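Protein her-1 (Caenorhabditis elegans, PDB 1SZH) dictates male development in the nematode and inhibits the function of tra-2a, probably acting directly in cell signalling during sex determination. Local coordinates at residues Lys17-Asn22 and Cys39-Asp44; Ile28-Phe33 and Thr99-Asp104. The protein carries 2 engineered substitutions. All blocks are in the same frame, centred on the assembly; numbering follows the deposited sequence.

Contact 1: residues Lys17-Asn22 and Cys39-Asp44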
loop_
_atom_site.group_PDB
_atom_site.type_symbol
_atom_site.label_atom_id
_atom_site.label_comp_id
_atom_site.label_asym_id
_atom_site.label_seq_id
_atom_site.Cartn_x
_atom_site.Cartn_y
_atom_site.Cartn_z
ATOM N N LYS A 17 3.021 14.190 14.090
ATOM C CA LYS A 17 3.877 13.173 14.684
ATOM C C LYS A 17 4.836 12.516 13.721
ATOM O O LYS A 17 5.861 11.977 14.121
ATOM C CB LYS A 17 3.012 12.069 15.310
ATOM C CG LYS A 17 2.196 12.555 16.512
ATOM C CD LYS A 17 1.300 11.478 17.064
ATOM C CE LYS A 17 0.646 11.962 18.374
ATOM N NZ LYS A 17 -0.310 10.957 18.913
ATOM N N CYS A 18 4.530 12.602 12.435
ATOM C CA CYS A 18 5.322 11.887 11.450
ATOM C C CYS A 18 6.083 12.659 10.384
ATOM O O CYS A 18 7.036 12.132 9.831
ATOM C CB CYS A 18 4.402 10.905 10.729
ATOM S SG CYS A 18 3.503 9.784 11.831
ATOM N N CYS A 19 5.621 13.868 10.072
ATOM C CA CYS A 19 6.234 14.702 9.041
ATOM C C CYS A 19 6.956 15.918 9.624
ATOM O O CYS A 19 6.622 16.366 10.722
ATOM C CB CYS A 19 5.136 15.150 8.078
ATOM S SG CYS A 19 4.307 13.644 7.503
ATOM N N THR A 20 7.943 16.434 8.892
ATOM C CA THR A 20 8.688 17.615 9.334
ATOM C C THR A 20 7.762 18.822 9.262
ATOM O O THR A 20 6.723 18.783 8.590
ATOM C CB THR A 20 9.896 17.882 8.444
ATOM O OG1 THR A 20 9.452 18.144 7.106
ATOM C CG2 THR A 20 10.839 16.675 8.447
ATOM N N ARG A 21 8.127 19.906 9.936
ATOM C CA ARG A 21 7.287 21.100 9.926
ATOM C C ARG A 21 6.947 21.616 8.537
ATOM O O ARG A 21 5.809 21.999 8.275
ATOM C CB ARG A 21 7.945 22.229 10.718
ATOM C CG ARG A 21 8.219 21.904 12.168
ATOM C CD ARG A 21 6.943 21.813 12.965
ATOM N NE ARG A 21 7.207 21.495 14.379
ATOM C CZ ARG A 21 6.253 21.372 15.294
ATOM N NH1 ARG A 21 4.966 21.530 14.966
ATOM N NH2 ARG A 21 6.604 21.109 16.521
ATOM N N ASN A 22 7.924 21.631 7.645
ATOM C CA ASN A 22 7.683 22.162 6.315
ATOM C C ASN A 22 6.867 21.234 5.421
ATOM O O ASN A 22 6.377 21.657 4.372
ATOM C CB ASN A 22 9.009 22.503 5.630
ATOM C CG ASN A 22 9.820 21.270 5.273
ATOM O OD1 ASN A 22 10.072 20.410 6.116
ATOM N ND2 ASN A 22 10.239 21.183 4.011
ATOM N N CYS A 39 6.050 14.505 -1.078
ATOM C CA CYS A 39 6.445 15.537 -0.158
ATOM C C CYS A 39 7.888 16.012 -0.091
ATOM O O CYS A 39 8.290 16.606 0.910
ATOM C CB CYS A 39 5.961 15.105 1.234
ATOM S SG CYS A 39 4.188 14.735 1.237
ATOM N N GLY A 40 8.668 15.741 -1.122
ATOM C CA GLY A 40 10.031 16.232 -1.108
ATOM C C GLY A 40 10.981 15.453 -0.232
ATOM O O GLY A 40 12.030 15.960 0.163
ATOM N N TYR A 41 10.611 14.224 0.090
ATOM C CA TYR A 41 11.484 13.376 0.889
ATOM C C TYR A 41 12.370 12.722 -0.183
ATOM O O TYR A 41 12.136 11.580 -0.584
ATOM C CB TYR A 41 10.643 12.344 1.669
ATOM C CG TYR A 41 10.058 12.851 2.985
ATOM C CD1 TYR A 41 8.668 12.962 3.178
ATOM C CD2 TYR A 41 10.891 13.228 4.037
ATOM C CE1 TYR A 41 8.131 13.433 4.386
ATOM C CE2 TYR A 41 10.367 13.698 5.250
ATOM C CZ TYR A 41 8.994 13.806 5.421
ATOM O OH TYR A 41 8.504 14.321 6.607
ATOM N N ASP A 42 13.370 13.483 -0.654
ATOM C CA ASP A 42 14.290 13.057 -1.717
ATOM C C ASP A 42 15.681 12.599 -1.284
ATOM O O ASP A 42 16.196 11.601 -1.790
ATOM C CB ASP A 42 14.475 14.192 -2.738
ATOM C CG ASP A 42 13.167 14.662 -3.348
ATOM O OD1 ASP A 42 12.409 13.814 -3.870
ATOM O OD2 ASP A 42 12.902 15.886 -3.319
ATOM N N ARG A 43 16.302 13.338 -0.368
ATOM C CA ARG A 43 17.646 12.987 0.081
ATOM C C ARG A 43 17.770 11.539 0.539
ATOM O O ARG A 43 18.715 10.851 0.163
ATOM C CB ARG A 43 18.107 13.916 1.207
ATOM C CG ARG A 43 19.556 13.675 1.600
ATOM C CD ARG A 43 20.002 14.573 2.731
ATOM N NE ARG A 43 21.020 15.528 2.307
ATOM C CZ ARG A 43 21.665 16.350 3.130
ATOM N NH1 ARG A 43 21.394 16.329 4.433
ATOM N NH2 ARG A 43 22.573 17.194 2.655
ATOM N N ASP A 44 16.837 11.079 1.361
ATOM C CA ASP A 44 16.889 9.698 1.830
ATOM C C ASP A 44 15.676 8.969 1.275
ATOM O O ASP A 44 14.559 9.158 1.751
ATOM C CB ASP A 44 16.869 9.635 3.358
ATOM C CG ASP A 44 17.137 8.239 3.883
ATOM O OD1 ASP A 44 16.910 7.258 3.140
ATOM O OD2 ASP A 44 17.566 8.118 5.050
HETATM O O HOH W 1 9.397 13.094 8.676
#

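Contact 2: residues Ile28-Phe33 and Thr99-Asp104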
loop_
_atom_site.group_PDB
_atom_site.type_symbol
_atom_site.label_atom_id
_atom_site.label_comp_id
_atom_site.label_asym_id
_atom_site.label_seq_id
_atom_site.Cartn_x
_atom_site.Cartn_y
_atom_site.Cartn_z
ATOM N N ILE A 28 -0.790 16.147 5.106
ATOM C CA ILE A 28 -2.242 16.243 5.276
ATOM C C ILE A 28 -2.902 16.012 3.923
ATOM O O ILE A 28 -3.897 15.285 3.825
ATOM C CB ILE A 28 -2.617 17.618 5.855
ATOM C CG1 ILE A 28 -2.197 17.669 7.327
ATOM C CG2 ILE A 28 -4.115 17.876 5.741
ATOM C CD1 ILE A 28 -2.189 19.068 7.922
ATOM N N GLU A 29 -2.321 16.588 2.868
ATOM C CA GLU A 29 -2.890 16.425 1.519
ATOM C C GLU A 29 -2.891 14.984 1.024
ATOM O O GLU A 29 -3.912 14.493 0.528
ATOM C CB GLU A 29 -2.135 17.292 0.516
ATOM C CG GLU A 29 -2.426 18.771 0.624
ATOM C CD GLU A 29 -3.090 19.321 -0.636
ATOM O OE1 GLU A 29 -4.092 20.041 -0.502
ATOM O OE2 GLU A 29 -2.594 19.046 -1.755
ATOM N N ILE A 30 -1.756 14.285 1.162
ATOM C CA ILE A 30 -1.753 12.912 0.682
ATOM C C ILE A 30 -2.668 12.028 1.533
ATOM O O ILE A 30 -3.236 11.061 1.035
ATOM C CB ILE A 30 -0.314 12.340 0.562
ATOM C CG1 ILE A 30 0.352 12.149 1.929
ATOM C CG2 ILE A 30 0.542 13.307 -0.267
ATOM C CD1 ILE A 30 0.107 10.778 2.568
ATOM N N MET A 31 -2.865 12.371 2.800
ATOM C CA MET A 31 -3.797 11.567 3.592
ATOM C C MET A 31 -5.255 11.810 3.177
ATOM O O MET A 31 -6.042 10.868 3.053
ATOM C CB MET A 31 -3.630 11.856 5.086
ATOM C CG MET A 31 -2.374 11.190 5.652
ATOM S SD MET A 31 -2.213 11.379 7.455
ATOM C CE MET A 31 -1.327 12.944 7.530
ATOM N N LYS A 32 -5.624 13.070 2.949
ATOM C CA LYS A 32 -7.023 13.343 2.600
ATOM C C LYS A 32 -7.364 12.866 1.196
ATOM O O LYS A 32 -8.506 12.501 0.949
ATOM C CB LYS A 32 -7.358 14.843 2.774
ATOM C CG LYS A 32 -6.931 15.763 1.650
ATOM C CD LYS A 32 -7.241 17.253 2.037
ATOM C CE LYS A 32 -7.217 18.161 0.816
ATOM N NZ LYS A 32 -7.388 19.588 1.207
ATOM N N PHE A 33 -6.378 12.852 0.311
ATOM C CA PHE A 33 -6.596 12.393 -1.061
ATOM C C PHE A 33 -6.363 10.899 -1.191
ATOM O O PHE A 33 -6.749 10.296 -2.188
ATOM C CB PHE A 33 -5.672 13.135 -2.051
ATOM C CG PHE A 33 -6.146 14.517 -2.397
ATOM C CD1 PHE A 33 -5.462 15.642 -1.942
ATOM C CD2 PHE A 33 -7.254 14.687 -3.203
ATOM C CE1 PHE A 33 -5.902 16.929 -2.286
ATOM C CE2 PHE A 33 -7.693 15.962 -3.554
ATOM C CZ PHE A 33 -7.004 17.083 -3.090
ATOM N N THR A 99 0.644 1.799 -1.378
ATOM C CA THR A 99 1.636 2.712 -0.822
ATOM C C THR A 99 0.965 4.011 -0.315
ATOM O O THR A 99 1.650 4.991 -0.031
ATOM C CB THR A 99 2.751 3.055 -1.857
ATOM O OG1 THR A 99 2.153 3.522 -3.075
ATOM C CG2 THR A 99 3.612 1.826 -2.149
ATOM N N SER A 100 -0.371 3.999 -0.198
ATOM C CA SER A 100 -1.159 5.159 0.263
ATOM C C SER A 100 -1.477 4.882 1.744
ATOM O O SER A 100 -2.389 4.132 2.063
ATOM C CB SER A 100 -2.436 5.286 -0.577
ATOM O OG SER A 100 -2.078 5.604 -1.916
ATOM N N PRO A 101 -0.739 5.518 2.663
ATOM C CA PRO A 101 -0.979 5.250 4.089
ATOM C C PRO A 101 -2.348 5.471 4.689
ATOM O O PRO A 101 -2.698 4.792 5.669
ATOM C CB PRO A 101 0.103 6.076 4.786
ATOM C CG PRO A 101 0.250 7.274 3.879
ATOM C CD PRO A 101 0.241 6.608 2.492
ATOM N N SER A 102 -3.140 6.382 4.117
ATOM C CA SER A 102 -4.456 6.622 4.704
ATOM C C SER A 102 -5.595 5.757 4.174
ATOM O O SER A 102 -6.736 5.897 4.626
ATOM C CB SER A 102 -4.838 8.089 4.544
ATOM O OG SER A 102 -5.009 8.405 3.171
ATOM N N ILE A 103 -5.316 4.878 3.214
ATOM C CA ILE A 103 -6.377 4.014 2.697
ATOM C C ILE A 103 -6.370 2.710 3.496
ATOM O O ILE A 103 -5.361 1.997 3.540
ATOM C CB ILE A 103 -6.175 3.695 1.206
ATOM C CG1 ILE A 103 -6.083 4.989 0.404
ATOM C CG2 ILE A 103 -7.372 2.867 0.700
ATOM C CD1 ILE A 103 -5.842 4.813 -1.121
ATOM N N ASP A 104 -7.489 2.414 4.141
ATOM C CA ASP A 104 -7.534 1.202 4.942
ATOM C C ASP A 104 -7.522 -0.058 4.092
ATOM O O ASP A 104 -7.765 -0.027 2.890
ATOM C CB ASP A 104 -8.729 1.214 5.896
ATOM C CG ASP A 104 -10.063 1.268 5.184
ATOM O OD1 ASP A 104 -10.331 0.428 4.307
ATOM O OD2 ASP A 104 -10.866 2.159 5.519
HETATM O O HOH W 2 -2.583 8.002 1.734
#

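Contact 1: residues Lys17-Asn22 and Cys39-Asp44
Tyr41 reaches end-on into the turn that follows helix 8-18 and sets its phenol oxygen against the backbone of Cys19 and Thr20. Its OH accepts a hydrogen bond from Thr20 N at 3.2 Å, with an N-H...O angle of 156°, and also rests 3.3 Å from Cys19 CA. On the tyrosine side the hydroxyl makes the closest approaches, and the backbones stay well apart: the closest CA pair, Cys19 and Cys39, is separated by 9.2 Å. Tyr41 CG lies beside the backbone N and anti to the carbonyl carbon (chi1 -84°), which turns the ring toward the 17-22 segment, so that its hydroxyl spans the distance between the backbones. A water gives the hydroxyl a second link: it lies 2.6 Å from Tyr41 OH and donates to Cys18 O at 2.8 Å, so the phenol ties to two successive peptides at the helix exit, one directly and one through water.

Thr20 comes from the opposite direction. Its CG2 methyl sits obliquely to the ring, 3.8 Å from Tyr41 OH, while OG1 donates to Asn22 OD1 at 2.5 Å, 33° out of that amide's plane, and is also hydrogen-bonded to Arg23. With an alanine in place of Thr20, Asn22 OD1 and Arg23 would probably lose their hydroxyl mate, and the tyrosine oxygen the methyl beside it.

Arg23 also makes a cation-pi contact with the Tyr41 ring, whose other neighbours include Leu47 and Pro48. Tyr41 itself is the centre of an inverse gamma turn. Disulfides join Cys18, Cys19 and Cys39 to Cys54, Cys27 and Cys26 respectively, and the whole is an interhelical turn of a small, disulfide-rich helical protein, meeting the 39-44 loop through the tyrosine hydroxyl, with Arg23 and the disulfides alongside.

Contact 2: residues Ile28-Phe33 and Thr99-Asp104
The last turn of helix 24-33 meets a type I beta turn, Ser100 to Ile103, at close range: Met31 and Ser102 bring their CA atoms within 5.1 Å, and Ile103 N closes the turn on Ser100 O at 3.2 Å.

Ser102 carries the polar half. Its CB points at the helix, and OG sits between its own backbone N and carbonyl carbon (chi1 66°), from where it donates to Met31 O at 2.7 Å. The hydroxyl arrives in the carbonyl plane on a lone pair, with a C=O...O angle of 117°. One residue earlier along the helix, a water donates to Ile30 O and accepts from Ser102 N, which is 2.9 Å away. Serine side chain and amide thus serve two successive carbonyls near the C-terminal end of the helix: the hydroxyl reaches that of Met31 directly, the amide that of Ile30 through the water.

The regular secondary structure is all helix, arranged as a left-handed antiparallel four-helix bundle and an overhand three-helix bundle, and here the loop joining helix 85-97 to helix 105-115 docks against helix 24-33. At its far end Asp104 is the N-cap of helix 105-115, bonding to Thr107 N.

Carbon contacts lie beside the polar pair. The Ile30 side chain crosses Pro101 at about a right angle, its CD1 3.7 Å from Pro101 CG. Met31 lays CB against Ser102 CB at 4.0 Å, then carries its thioether away from the turn toward Leu55 and Leu59 of helix 47-59 and Ile11 of helix 8-18. Pro101 packs on that same helix 47-59 through Tyr52 and Leu55, while its carbonyl accepts from Gln56.

All the touching residues of contact 2 are buried and its centre lies about 10 Å from that of the chain; the centre of contact 1 lies about 19 Å out, and that contact is only partly buried. Both bring a loop against a helix or its exit: the outer one joins the end of helix 8-18 to the loop after helix 24-33, the inner one joins helix 24-33 itself to a loop 66 residues further on. Helix 47-59 borders both, with Leu55 touching Cys18 in one and Met31 and Pro101 in the other. In contact 1 a side-chain oxygen accepts from a backbone amide amid disulfides; in contact 2 a hydroxyl donates to a carbonyl, flanked by hydrocarbon. Cys39 SG packs on Ile30 CG2 where they meet.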